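Local structure of putative mandelate racemase (Bordetella bronchiseptica, 3OZY) at residues A[24-34]-A[375-385]; A[60-69]-A[102-110]. The protein is of unknown function but, as a magnesium-binding member of the enolase superfamily that binds m-xylarate, probably acts on a sugar diacid. One frame throughout, in Å; residues are numbered along the deposited sequence.

Both contacts involve the N-terminal domain of an enolase-superfamily subunit, and their centres lie about 20 Å apart, with nearest atoms about 6 Å from each other and no touch between them. Interaction 1 joins residues 24-34, which run from a small hairpin into strand 32-42, to the C-terminal loop 375-385. Interaction 2, between helices 58-73 and 102-122, falls wholly within the chain that interaction 1 brings back on itself. Strand 32-42 relates the two, since it starts in interaction 1 and lies farther along against Leu-61 and Ile-65 of interaction 2. Both contacts also reach the second subunit, so domain core, chain end and dimer interface adjoin.

Interaction 1: A[24-34]-A[375-385]; sequences ESGAGLKLNRQ and WKGEPAIGAGH. With ACY (acetic acid), chain I.
The small hairpin 24-29 and the chain leading into strand 32-42 of the N-terminal domain are lined by the C-terminal tail 375-385, which runs antiparallel alongside them with a single beta bridge, Lys-30 to Ile-381. At the hairpin end, His-385 NE2 donates to Glu-24 OE2 at 2.8 Å. The carboxylate oxygen is met on its anti side, and ring and carboxylate are nearly coplanar, 23° apart. The ring turns its edge to Ser-25 O and Gly-26 O in the type I turn Ser-25 to Gly-28, and the backbone N of His-385 donates to Gly-26 O. Next, Gly-382 N meets Leu-29 O at 2.8 Å in a nearly straight bond (172°). Water 2 links Leu-29 N to Ala-383 O. Ile-381 carries CG1 anti to its backbone N (chi1 -167°), which sends CD1 along the hairpin to within 3.3 Å of Ala-27 O. Ala-380 O takes two donors, Leu-31 N and Asn-32 N, both from one face of its carbonyl plane. Leu-31 CD1 rests on Pro-379 CG at 3.8 Å. Two side-chain amides finish the seam: Asn-32 ND2 points almost straight down the C=O of Pro-379 (2.8 Å), whereas Gln-34 NE2 reaches Glu-378 O (2.9 Å) from well above its carbonyl plane. That second oxygen also receives Trp-375 NE1 in plane, on a lone pair, so indole and amide share one acceptor. Beyond the tail, Ser-25 OG and Lys-30 NZ hold a bound acetic acid molecule, probably from the crystallisation liquor; Tyr-147 and Lys-173 bond to it too. Ser-14 of strand 5-16 is hydrogen-bonded to Gln-34 NE2, and Trp-375 leans on that strand and on the start of helix 58-73. Arg-95 of the second subunit bonds to His-385 O, placing the tail at the dimer interface.

Interaction 2: A[60-69]-A[102-110]; sequences VLKRAIEDVI and VGIAAMSGV
Ala-106 and Ile-69 interlock as reciprocal knobs into holes where helices 58-73 and 102-122 of the N-terminal domain cross. The CB of Ala-106 sits among Leu-61, Ala-64, Ile-65 and Ile-69, touching Ile-65 CG1 at 3.7 Å and meeting Ala-64 CB at 4.0 Å. In return, Ile-69 inserts CD1 between Gly-103, Ala-106, Met-107 and Val-110, where that methyl lies 3.5 Å from Met-107 N and beside the CG of the same methionine. Ile-69 has CG1 opposite its carbonyl carbon (chi1 -63°) and continues extended (chi2 164°), carrying CD1 in against the backbone of the other helix while CG2 is left to brush Val-110. Beside these knobs, Ile-65 and Val-110 lie alongside one another, pointing opposite ways, CG2 against CG2 at 3.8 Å. At the N-terminal end, Val-102 presents CG2 to Leu-61 CD2 (3.7 Å) and CG1 to Val-60 CG1 (4.0 Å). No hydrogen bond joins the two segments: the side chains that meet are all apolar, and every touching residue is buried. The segment axes approach to 9.3 Å and cross steeply at -66°, with Ala-106 at the middle, its CA 5.8 Å from that of Ile-65. A wider pi-type turn at 64-69 helps to place Ile-69; its amide bonds to Ala-64 O, which also takes Val-68 N. Away from the crossing, Lys-62 pairs with Glu-66, and Arg-63 with Asp-67 on the same helix. Ile-65 also packs on strands 5-16 and 32-42, Met-107 turns to helix 81-97, and Val-102 meets Leu-97 of the second subunit, so the crossing lies between the antiparallel sheet, a third helix and the dimer partner.

Interaction 1: A[24-34]-A[375-385]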
ATOM      1  N   GLU A  24     -11.801 -12.276 -18.610  1.00  7.18           N
ATOM      2  CA  GLU A  24     -10.454 -12.287 -18.061  1.00  8.38           C
ATOM      3  C   GLU A  24      -9.608 -11.185 -18.683  1.00  8.19           C
ATOM      4  O   GLU A  24      -9.685 -10.921 -19.885  1.00  7.65           O
ATOM      5  CB  GLU A  24      -9.779 -13.649 -18.294  1.00 10.23           C
ATOM      6  CG  GLU A  24      -8.453 -13.814 -17.537  1.00 10.32           C
ATOM      7  CD  GLU A  24      -7.918 -15.247 -17.547  1.00 15.75           C
ATOM      8  OE1 GLU A  24      -8.585 -16.142 -18.098  1.00 17.34           O
ATOM      9  OE2 GLU A  24      -6.825 -15.475 -16.988  1.00 25.26           O
ATOM     10  N   SER A  25      -8.800 -10.559 -17.826  1.00  7.48           N
ATOM     11  CA  SER A  25      -7.769  -9.608 -18.217  1.00  8.48           C
ATOM     12  C   SER A  25      -6.546  -9.922 -17.371  1.00  7.79           C
ATOM     13  O   SER A  25      -6.526 -10.899 -16.617  1.00  7.94           O
ATOM     14  CB  SER A  25      -8.221  -8.185 -17.924  1.00  7.84           C
ATOM     15  OG  SER A  25      -8.329  -7.972 -16.525  1.00  7.97           O
ATOM     16  N   GLY A  26      -5.532  -9.073 -17.455  1.00  7.34           N
ATOM     17  CA  GLY A  26      -4.360  -9.261 -16.619  1.00  8.61           C
ATOM     18  C   GLY A  26      -4.673  -9.255 -15.131  1.00  8.37           C
ATOM     19  O   GLY A  26      -3.877  -9.757 -14.332  1.00 10.97           O
ATOM     20  N   ALA A  27      -5.806  -8.671 -14.749  1.00  7.30           N
ATOM     21  CA  ALA A  27      -6.209  -8.637 -13.348  1.00  8.98           C
ATOM     22  C   ALA A  27      -6.778  -9.967 -12.856  1.00  8.99           C
ATOM     23  O   ALA A  27      -6.951 -10.143 -11.649  1.00  9.50           O
ATOM     24  CB  ALA A  27      -7.216  -7.534 -13.111  1.00  8.98           C
ATOM     25  N   GLY A  28      -7.087 -10.879 -13.778  1.00  8.33           N
ATOM     26  CA  GLY A  28      -7.645 -12.180 -13.428  1.00  9.14           C
ATOM     27  C   GLY A  28      -9.011 -12.448 -14.050  1.00  8.52           C
ATOM     28  O   GLY A  28      -9.600 -11.586 -14.703  1.00  9.12           O
ATOM     29  N   LEU A  29      -9.510 -13.660 -13.839  1.00  8.56           N
ATOM     30  CA  LEU A  29     -10.822 -14.076 -14.346  1.00  7.49           C
ATOM     31  C   LEU A  29     -11.911 -13.689 -13.338  1.00  7.42           C
ATOM     32  O   LEU A  29     -11.854 -14.097 -12.182  1.00  9.13           O
ATOM     33  CB  LEU A  29     -10.821 -15.591 -14.542  1.00  9.56           C
ATOM     34  CG  LEU A  29     -12.149 -16.239 -14.944  1.00  8.84           C
ATOM     35  CD1 LEU A  29     -12.499 -15.831 -16.365  1.00 10.92           C
ATOM     36  CD2 LEU A  29     -12.062 -17.772 -14.818  1.00 11.61           C
ATOM     37  N   LYS A  30     -12.890 -12.891 -13.753  1.00  7.81           N
ATOM     38  CA  LYS A  30     -13.940 -12.463 -12.832  1.00  7.91           C
ATOM     39  C   LYS A  30     -14.836 -13.632 -12.431  1.00  8.30           C
ATOM     40  O   LYS A  30     -15.158 -14.489 -13.258  1.00  9.67           O
ATOM     41  CB  LYS A  30     -14.772 -11.341 -13.439  1.00  8.75           C
ATOM     42  CG  LYS A  30     -13.926 -10.153 -13.872  1.00 10.17           C
ATOM     43  CD  LYS A  30     -14.786  -8.935 -14.133  1.00 10.30           C
ATOM     44  CE  LYS A  30     -13.958  -7.812 -14.753  1.00 11.31           C
ATOM     45  NZ  LYS A  30     -12.802  -7.462 -13.862  1.00 12.91           N
ATOM     46  N   LEU A  31     -15.220 -13.662 -11.156  1.00  8.30           N
ATOM     47  CA  LEU A  31     -16.030 -14.741 -10.596  1.00  7.70           C
ATOM     48  C   LEU A  31     -17.340 -14.233  -9.997  1.00  8.98           C
ATOM     49  O   LEU A  31     -18.410 -14.794 -10.256  1.00  8.97           O
ATOM     50  CB  LEU A  31     -15.219 -15.503  -9.541  1.00  9.20           C
ATOM     51  CG  LEU A  31     -13.890 -16.101 -10.023  1.00  8.23           C
ATOM     52  CD1 LEU A  31     -13.086 -16.679  -8.853  1.00 11.48           C
ATOM     53  CD2 LEU A  31     -14.100 -17.143 -11.127  1.00 11.75           C
ATOM     54  N   ASN A  32     -17.260 -13.181  -9.187  1.00  8.19           N
ATOM     55  CA  ASN A  32     -18.443 -12.540  -8.618  1.00  8.74           C
ATOM     56  C   ASN A  32     -18.168 -11.058  -8.521  1.00  7.91           C
ATOM     57  O   ASN A  32     -17.067 -10.679  -8.130  1.00 10.61           O
ATOM     58  CB  ASN A  32     -18.767 -13.090  -7.222  1.00  9.27           C
ATOM     59  CG  ASN A  32     -19.141 -14.554  -7.249  1.00  9.85           C
ATOM     60  OD1 ASN A  32     -20.300 -14.907  -7.517  1.00  9.92           O
ATOM     61  ND2 ASN A  32     -18.170 -15.420  -6.977  1.00  9.83           N
ATOM     62  N   ARG A  33     -19.130 -10.220  -8.897  1.00  7.71           N
ATOM     63  CA  ARG A  33     -18.959  -8.781  -8.738  1.00  7.30           C
ATOM     64  C   ARG A  33     -19.341  -8.392  -7.314  1.00  9.43           C
ATOM     65  O   ARG A  33     -20.476  -8.595  -6.871  1.00  8.96           O
ATOM     66  CB  ARG A  33     -19.762  -7.999  -9.785  1.00  7.63           C
ATOM     67  CG  ARG A  33     -19.368  -8.307 -11.250  1.00  7.19           C
ATOM     68  CD  ARG A  33     -17.844  -8.190 -11.513  1.00  7.10           C
ATOM     69  NE  ARG A  33     -17.346  -6.833 -11.285  1.00  8.24           N
ATOM     70  CZ  ARG A  33     -17.356  -5.862 -12.190  1.00  7.78           C
ATOM     71  NH1 ARG A  33     -17.811  -6.071 -13.419  1.00  8.89           N
ATOM     72  NH2 ARG A  33     -16.889  -4.665 -11.865  1.00  8.12           N
ATOM     73  N   GLN A  34     -18.369  -7.853  -6.590  1.00  7.73           N
ATOM     74  CA  GLN A  34     -18.531  -7.587  -5.170  1.00  7.21           C
ATOM     75  C   GLN A  34     -18.261  -6.127  -4.849  1.00  8.06           C
ATOM     76  O   GLN A  34     -17.684  -5.389  -5.655  1.00  8.59           O
ATOM     77  CB  GLN A  34     -17.570  -8.466  -4.365  1.00  8.30           C
ATOM     78  CG  GLN A  34     -17.732  -9.955  -4.665  1.00  8.43           C
ATOM     79  CD  GLN A  34     -16.942 -10.858  -3.731  1.00  9.40           C
ATOM     80  OE1 GLN A  34     -15.890 -10.486  -3.203  1.00 10.11           O
ATOM     81  NE2 GLN A  34     -17.446 -12.066  -3.532  1.00  9.34           N
ATOM     82  N   TRP A 375     -22.593 -10.928   1.351  1.00 11.19           N
ATOM     83  CA  TRP A 375     -21.469 -11.790   1.035  1.00 10.73           C
ATOM     84  C   TRP A 375     -21.449 -13.018   1.936  1.00 11.37           C
ATOM     85  O   TRP A 375     -21.692 -12.919   3.140  1.00 13.37           O
ATOM     86  CB  TRP A 375     -20.191 -10.977   1.221  1.00  9.28           C
ATOM     87  CG  TRP A 375     -18.883 -11.667   0.981  1.00 10.14           C
ATOM     88  CD1 TRP A 375     -18.483 -12.346  -0.137  1.00 10.35           C
ATOM     89  CD2 TRP A 375     -17.755 -11.649   1.864  1.00 11.37           C
ATOM     90  NE1 TRP A 375     -17.183 -12.777   0.013  1.00 10.80           N
ATOM     91  CE2 TRP A 375     -16.718 -12.364   1.236  1.00 10.21           C
ATOM     92  CE3 TRP A 375     -17.533 -11.112   3.139  1.00 10.59           C
ATOM     93  CZ2 TRP A 375     -15.469 -12.551   1.835  1.00 10.09           C
ATOM     94  CZ3 TRP A 375     -16.298 -11.296   3.734  1.00 11.53           C
ATOM     95  CH2 TRP A 375     -15.282 -12.009   3.084  1.00 11.03           C
ATOM     96  N   LYS A 376     -21.161 -14.173   1.345  1.00 11.93           N
ATOM     97  CA  LYS A 376     -21.069 -15.420   2.102  1.00 12.15           C
ATOM     98  C   LYS A 376     -19.713 -16.105   1.920  1.00 15.69           C
ATOM     99  O   LYS A 376     -19.597 -17.324   2.038  1.00 19.87           O
ATOM    100  CB  LYS A 376     -22.214 -16.370   1.730  1.00 16.49           C
ATOM    101  CG  LYS A 376     -23.592 -15.820   2.055  1.00 18.83           C
ATOM    102  CD  LYS A 376     -24.690 -16.796   1.658  1.00 27.04           C
ATOM    103  CE  LYS A 376     -26.066 -16.188   1.884  1.00 39.74           C
ATOM    104  NZ  LYS A 376     -26.209 -15.637   3.263  1.00 49.00           N
ATOM    105  N   GLY A 377     -18.688 -15.314   1.623  1.00 12.78           N
ATOM    106  CA  GLY A 377     -17.341 -15.838   1.469  1.00 13.33           C
ATOM    107  C   GLY A 377     -16.926 -16.157   0.039  1.00 12.33           C
ATOM    108  O   GLY A 377     -15.825 -16.655  -0.181  1.00 15.33           O
ATOM    109  N   GLU A 378     -17.796 -15.873  -0.930  1.00 10.54           N
ATOM    110  CA  GLU A 378     -17.472 -16.085  -2.342  1.00 11.16           C
ATOM    111  C   GLU A 378     -16.245 -15.263  -2.747  1.00 10.29           C
ATOM    112  O   GLU A 378     -16.021 -14.165  -2.219  1.00  9.96           O
ATOM    113  CB  GLU A 378     -18.648 -15.681  -3.232  1.00 11.10           C
ATOM    114  CG  GLU A 378     -19.951 -16.419  -2.942  1.00 14.11           C
ATOM    115  CD  GLU A 378     -20.884 -15.648  -2.017  1.00 16.00           C
ATOM    116  OE1 GLU A 378     -20.411 -14.788  -1.239  1.00 12.88           O
ATOM    117  OE2 GLU A 378     -22.104 -15.910  -2.066  1.00 16.27           O
ATOM    118  N   PRO A 379     -15.446 -15.783  -3.685  1.00 11.31           N
ATOM    119  CA  PRO A 379     -14.314 -15.010  -4.205  1.00 10.77           C
ATOM    120  C   PRO A 379     -14.780 -14.019  -5.273  1.00  9.79           C
ATOM    121  O   PRO A 379     -15.789 -14.262  -5.938  1.00 10.84           O
ATOM    122  CB  PRO A 379     -13.441 -16.089  -4.838  1.00 12.22           C
ATOM    123  CG  PRO A 379     -14.445 -17.081  -5.359  1.00 12.48           C
ATOM    124  CD  PRO A 379     -15.524 -17.123  -4.298  1.00 11.69           C
ATOM    125  N   ALA A 380     -14.064 -12.913  -5.449  1.00  9.07           N
ATOM    126  CA  ALA A 380     -14.421 -11.954  -6.494  1.00  9.25           C
ATOM    127  C   ALA A 380     -13.752 -12.263  -7.832  1.00  8.31           C
ATOM    128  O   ALA A 380     -14.353 -12.083  -8.894  1.00  8.74           O
ATOM    129  CB  ALA A 380     -14.072 -10.521  -6.064  1.00  9.78           C
ATOM    130  N   ILE A 381     -12.507 -12.718  -7.790  1.00  8.39           N
ATOM    131  CA  ILE A 381     -11.693 -12.780  -8.996  1.00  8.91           C
ATOM    132  C   ILE A 381     -10.620 -13.843  -8.829  1.00  8.42           C
ATOM    133  O   ILE A 381     -10.120 -14.073  -7.726  1.00  9.97           O
ATOM    134  CB  ILE A 381     -11.090 -11.372  -9.319  1.00  9.98           C
ATOM    135  CG1 ILE A 381     -10.497 -11.311 -10.725  1.00 10.15           C
ATOM    136  CG2 ILE A 381     -10.082 -10.926  -8.250  1.00 10.07           C
ATOM    137  CD1 ILE A 381     -10.246  -9.886 -11.201  1.00  9.39           C
ATOM    138  N   GLY A 382     -10.287 -14.519  -9.918  1.00  9.15           N
ATOM    139  CA  GLY A 382      -9.228 -15.508  -9.907  1.00  9.46           C
ATOM    140  C   GLY A 382      -7.869 -14.853  -9.919  1.00  9.78           C
ATOM    141  O   GLY A 382      -7.772 -13.627 -10.019  1.00 10.60           O
ATOM    142  N   ALA A 383      -6.819 -15.662  -9.837  1.00 10.48           N
ATOM    143  CA  ALA A 383      -5.466 -15.131  -9.695  1.00 10.48           C
ATOM    144  C   ALA A 383      -5.093 -14.238 -10.867  1.00 10.15           C
ATOM    145  O   ALA A 383      -5.324 -14.586 -12.034  1.00 12.52           O
ATOM    146  CB  ALA A 383      -4.467 -16.274  -9.557  1.00 12.31           C
ATOM    147  N   GLY A 384      -4.501 -13.088 -10.561  1.00  9.29           N
ATOM    148  CA  GLY A 384      -4.013 -12.184 -11.585  1.00 10.11           C
ATOM    149  C   GLY A 384      -2.715 -12.640 -12.234  1.00  9.21           C
ATOM    150  O   GLY A 384      -2.118 -13.647 -11.848  1.00 10.47           O
ATOM    151  N   HIS A 385      -2.278 -11.871 -13.220  1.00 10.10           N
ATOM    152  CA  HIS A 385      -1.111 -12.221 -14.019  1.00 10.49           C
ATOM    153  C   HIS A 385       0.054 -11.267 -13.754  1.00 13.37           C
ATOM    154  O   HIS A 385      -0.106 -10.244 -13.092  1.00 13.45           O
ATOM    155  CB  HIS A 385      -1.491 -12.200 -15.501  1.00 11.20           C
ATOM    156  CG  HIS A 385      -2.600 -13.144 -15.846  1.00 13.14           C
ATOM    157  ND1 HIS A 385      -2.377 -14.468 -16.152  1.00 22.91           N
ATOM    158  CD2 HIS A 385      -3.940 -12.961 -15.917  1.00 12.41           C
ATOM    159  CE1 HIS A 385      -3.531 -15.059 -16.411  1.00 21.20           C
ATOM    160  NE2 HIS A 385      -4.494 -14.165 -16.279  1.00 14.54           N
TER
HETATM  161  C   ACY I 396     -10.240  -5.576 -14.958  1.00 11.67           C
HETATM  162  O   ACY I 396      -9.314  -5.611 -15.788  1.00 12.37           O
HETATM  163  OXT ACY I 396     -11.448  -5.641 -15.270  1.00 13.89           O
HETATM  164  CH3 ACY I 396      -9.908  -5.466 -13.498  1.00 18.45           C
HETATM  165  O   HOH W   1      -6.549 -11.150  -9.024  1.00 10.07           O
HETATM  166  O   HOH W   2      -7.610 -15.731 -13.088  1.00 14.43           O

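Interaction 2: A[60-69]-A[102-110]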
ATOM      1  N   VAL A  60     -11.208  -7.778   4.670  1.00  7.82           N
ATOM      2  CA  VAL A  60     -10.165  -6.776   4.894  1.00  8.01           C
ATOM      3  C   VAL A  60     -10.756  -5.365   4.841  1.00  7.77           C
ATOM      4  O   VAL A  60     -10.527  -4.554   5.739  1.00  8.89           O
ATOM      5  CB  VAL A  60      -9.020  -6.914   3.874  1.00  8.81           C
ATOM      6  CG1 VAL A  60      -8.081  -5.713   3.940  1.00  8.91           C
ATOM      7  CG2 VAL A  60      -8.254  -8.201   4.113  1.00  9.57           C
ATOM      8  N   LEU A  61     -11.540  -5.073   3.807  1.00  7.32           N
ATOM      9  CA  LEU A  61     -12.175  -3.769   3.696  1.00  8.33           C
ATOM     10  C   LEU A  61     -13.103  -3.465   4.868  1.00  9.07           C
ATOM     11  O   LEU A  61     -13.075  -2.361   5.426  1.00  8.92           O
ATOM     12  CB  LEU A  61     -12.958  -3.672   2.390  1.00  8.02           C
ATOM     13  CG  LEU A  61     -12.160  -3.434   1.102  1.00  7.94           C
ATOM     14  CD1 LEU A  61     -13.067  -3.590  -0.105  1.00  9.46           C
ATOM     15  CD2 LEU A  61     -11.511  -2.053   1.088  1.00  8.65           C
ATOM     16  N   LYS A  62     -13.954  -4.424   5.213  1.00  8.59           N
ATOM     17  CA  LYS A  62     -14.914  -4.215   6.291  1.00  9.23           C
ATOM     18  C   LYS A  62     -14.214  -3.893   7.606  1.00  8.08           C
ATOM     19  O   LYS A  62     -14.602  -2.961   8.320  1.00  8.69           O
ATOM     20  CB  LYS A  62     -15.815  -5.441   6.447  1.00  8.69           C
ATOM     21  CG  LYS A  62     -16.849  -5.318   7.559  1.00  8.78           C
ATOM     22  CD  LYS A  62     -17.713  -6.580   7.600  1.00 12.03           C
ATOM     23  CE  LYS A  62     -18.810  -6.509   8.656  1.00 13.86           C
ATOM     24  NZ  LYS A  62     -19.874  -5.521   8.325  1.00 13.35           N
ATOM     25  N   ARG A  63     -13.187  -4.669   7.925  1.00  7.97           N
ATOM     26  CA  ARG A  63     -12.414  -4.446   9.142  1.00  7.42           C
ATOM     27  C   ARG A  63     -11.727  -3.082   9.121  1.00  9.19           C
ATOM     28  O   ARG A  63     -11.775  -2.337  10.102  1.00  9.42           O
ATOM     29  CB  ARG A  63     -11.377  -5.556   9.319  1.00  8.56           C
ATOM     30  CG  ARG A  63     -10.444  -5.385  10.506  1.00  7.34           C
ATOM     31  CD  ARG A  63     -11.149  -5.550  11.849  1.00  8.62           C
ATOM     32  NE  ARG A  63     -10.212  -5.170  12.905  1.00  9.03           N
ATOM     33  CZ  ARG A  63     -10.492  -5.142  14.206  1.00 10.36           C
ATOM     34  NH1 ARG A  63     -11.696  -5.487  14.647  1.00 11.51           N
ATOM     35  NH2 ARG A  63      -9.556  -4.762  15.063  1.00 10.58           N
ATOM     36  N   ALA A  64     -11.076  -2.744   8.011  1.00  7.78           N
ATOM     37  CA  ALA A  64     -10.398  -1.456   7.927  1.00  8.96           C
ATOM     38  C   ALA A  64     -11.376  -0.302   8.104  1.00  8.91           C
ATOM     39  O   ALA A  64     -11.081   0.679   8.783  1.00  9.63           O
ATOM     40  CB  ALA A  64      -9.673  -1.332   6.599  1.00  9.11           C
ATOM     41  N   ILE A  65     -12.542  -0.410   7.481  1.00  8.28           N
ATOM     42  CA  ILE A  65     -13.518   0.664   7.522  1.00  8.50           C
ATOM     43  C   ILE A  65     -14.176   0.796   8.902  1.00 10.01           C
ATOM     44  O   ILE A  65     -14.222   1.888   9.476  1.00  9.32           O
ATOM     45  CB  ILE A  65     -14.567   0.488   6.410  1.00  8.68           C
ATOM     46  CG1 ILE A  65     -13.902   0.722   5.047  1.00  8.94           C
ATOM     47  CG2 ILE A  65     -15.743   1.449   6.622  1.00  9.77           C
ATOM     48  CD1 ILE A  65     -14.738   0.257   3.855  1.00  9.73           C
ATOM     49  N   GLU A  66     -14.659  -0.313   9.447  1.00 10.51           N
ATOM     50  CA  GLU A  66     -15.391  -0.253  10.710  1.00  9.84           C
ATOM     51  C   GLU A  66     -14.499  -0.078  11.942  1.00 10.28           C
ATOM     52  O   GLU A  66     -14.877   0.615  12.893  1.00 10.83           O
ATOM     53  CB  GLU A  66     -16.270  -1.504  10.874  1.00  8.93           C
ATOM     54  CG  GLU A  66     -17.367  -1.594   9.822  1.00 10.05           C
ATOM     55  CD  GLU A  66     -18.314  -2.769  10.003  1.00 13.55           C
ATOM     56  OE1 GLU A  66     -18.067  -3.624  10.882  1.00 14.21           O
ATOM     57  OE2 GLU A  66     -19.309  -2.829   9.253  1.00 11.17           O
ATOM     58  N   ASP A  67     -13.312  -0.673  11.916  1.00  9.41           N
ATOM     59  CA  ASP A  67     -12.530  -0.839  13.143  1.00 10.34           C
ATOM     60  C   ASP A  67     -11.171  -0.140  13.147  1.00 11.13           C
ATOM     61  O   ASP A  67     -10.519  -0.056  14.195  1.00 11.38           O
ATOM     62  CB  ASP A  67     -12.356  -2.332  13.436  1.00 11.26           C
ATOM     63  CG  ASP A  67     -13.679  -3.050  13.566  1.00 14.91           C
ATOM     64  OD1 ASP A  67     -14.473  -2.681  14.456  1.00 20.58           O
ATOM     65  OD2 ASP A  67     -13.935  -3.972  12.766  1.00 15.50           O
ATOM     66  N   VAL A  68     -10.729   0.349  11.991  1.00  9.40           N
ATOM     67  CA  VAL A  68      -9.501   1.133  11.930  1.00  9.38           C
ATOM     68  C   VAL A  68      -9.853   2.588  11.638  1.00 10.10           C
ATOM     69  O   VAL A  68      -9.523   3.481  12.416  1.00 10.41           O
ATOM     70  CB  VAL A  68      -8.499   0.574  10.896  1.00  9.99           C
ATOM     71  CG1 VAL A  68      -7.224   1.413  10.881  1.00  9.54           C
ATOM     72  CG2 VAL A  68      -8.154  -0.874  11.222  1.00 10.90           C
ATOM     73  N   ILE A  69     -10.559   2.833  10.542  1.00  8.99           N
ATOM     74  CA  ILE A  69     -10.970   4.182  10.198  1.00  8.93           C
ATOM     75  C   ILE A  69     -12.134   4.666  11.075  1.00 10.52           C
ATOM     76  O   ILE A  69     -12.096   5.778  11.606  1.00 10.86           O
ATOM     77  CB  ILE A  69     -11.354   4.261   8.709  1.00  9.44           C
ATOM     78  CG1 ILE A  69     -10.131   3.952   7.842  1.00  8.91           C
ATOM     79  CG2 ILE A  69     -11.964   5.617   8.387  1.00  9.88           C
ATOM     80  CD1 ILE A  69     -10.474   3.628   6.379  1.00 11.49           C
ATOM     81  N   VAL A 102      -4.758  -0.995   0.207  1.00  6.85           N
ATOM     82  CA  VAL A 102      -6.176  -1.224   0.443  1.00  7.45           C
ATOM     83  C   VAL A 102      -6.743  -0.286   1.526  1.00  6.97           C
ATOM     84  O   VAL A 102      -7.936   0.020   1.515  1.00  7.59           O
ATOM     85  CB  VAL A 102      -6.436  -2.715   0.796  1.00  7.06           C
ATOM     86  CG1 VAL A 102      -5.727  -3.107   2.091  1.00  8.17           C
ATOM     87  CG2 VAL A 102      -7.922  -3.020   0.853  1.00  8.31           C
ATOM     88  N   GLY A 103      -5.904   0.171   2.459  1.00  6.57           N
ATOM     89  CA  GLY A 103      -6.361   1.136   3.446  1.00  7.10           C
ATOM     90  C   GLY A 103      -6.723   2.477   2.820  1.00  7.25           C
ATOM     91  O   GLY A 103      -7.636   3.168   3.282  1.00  6.96           O
ATOM     92  N   ILE A 104      -5.999   2.858   1.773  1.00  7.25           N
ATOM     93  CA  ILE A 104      -6.325   4.079   1.038  1.00  7.26           C
ATOM     94  C   ILE A 104      -7.654   3.921   0.283  1.00  6.78           C
ATOM     95  O   ILE A 104      -8.461   4.852   0.246  1.00  6.95           O
ATOM     96  CB  ILE A 104      -5.177   4.484   0.075  1.00  6.89           C
ATOM     97  CG1 ILE A 104      -3.845   4.643   0.838  1.00  7.22           C
ATOM     98  CG2 ILE A 104      -5.544   5.753  -0.694  1.00  7.27           C
ATOM     99  CD1 ILE A 104      -3.796   5.860   1.785  1.00  8.77           C
ATOM    100  N   ALA A 105      -7.886   2.739  -0.293  1.00  6.61           N
ATOM    101  CA  ALA A 105      -9.183   2.459  -0.906  1.00  6.72           C
ATOM    102  C   ALA A 105     -10.293   2.524   0.148  1.00  5.94           C
ATOM    103  O   ALA A 105     -11.332   3.142  -0.072  1.00  6.59           O
ATOM    104  CB  ALA A 105      -9.167   1.100  -1.614  1.00  7.20           C
ATOM    105  N   ALA A 106     -10.058   1.917   1.307  1.00  6.70           N
ATOM    106  CA  ALA A 106     -11.016   1.997   2.413  1.00  8.89           C
ATOM    107  C   ALA A 106     -11.348   3.451   2.785  1.00  7.45           C
ATOM    108  O   ALA A 106     -12.519   3.818   2.926  1.00  8.86           O
ATOM    109  CB  ALA A 106     -10.491   1.219   3.635  1.00  8.70           C
ATOM    110  N   MET A 107     -10.316   4.281   2.918  1.00  7.12           N
ATOM    111  CA  MET A 107     -10.507   5.708   3.206  1.00  8.93           C
ATOM    112  C   MET A 107     -11.363   6.356   2.138  1.00  7.47           C
ATOM    113  O   MET A 107     -12.148   7.273   2.409  1.00  8.02           O
ATOM    114  CB  MET A 107      -9.171   6.462   3.201  1.00 10.86           C
ATOM    115  CG  MET A 107      -8.313   6.308   4.417  1.00 10.83           C
ATOM    116  SD  MET A 107      -6.937   7.468   4.315  1.00 10.65           S
ATOM    117  CE  MET A 107      -7.779   9.047   4.493  1.00 10.63           C
ATOM    118  N   SER A 108     -11.144   5.926   0.899  1.00  7.02           N
ATOM    119  CA  SER A 108     -11.846   6.494  -0.240  1.00  7.00           C
ATOM    120  C   SER A 108     -13.346   6.262  -0.154  1.00  6.85           C
ATOM    121  O   SER A 108     -14.135   7.157  -0.441  1.00  7.62           O
ATOM    122  CB  SER A 108     -11.334   5.885  -1.542  1.00  7.92           C
ATOM    123  OG  SER A 108      -9.939   6.077  -1.702  1.00  7.29           O
ATOM    124  N   GLY A 109     -13.729   5.050   0.233  1.00  6.92           N
ATOM    125  CA  GLY A 109     -15.136   4.703   0.391  1.00  7.44           C
ATOM    126  C   GLY A 109     -15.802   5.555   1.461  1.00  6.96           C
ATOM    127  O   GLY A 109     -16.928   6.037   1.289  1.00  7.37           O
ATOM    128  N   VAL A 110     -15.084   5.761   2.565  1.00  7.64           N
ATOM    129  CA  VAL A 110     -15.584   6.587   3.660  1.00  8.09           C
ATOM    130  C   VAL A 110     -15.667   8.058   3.248  1.00  8.05           C
ATOM    131  O   VAL A 110     -16.656   8.746   3.528  1.00  8.09           O
ATOM    132  CB  VAL A 110     -14.701   6.412   4.906  1.00  8.14           C
ATOM    133  CG1 VAL A 110     -15.041   7.454   5.985  1.00 10.63           C
ATOM    134  CG2 VAL A 110     -14.823   4.978   5.439  1.00 10.25           C
TER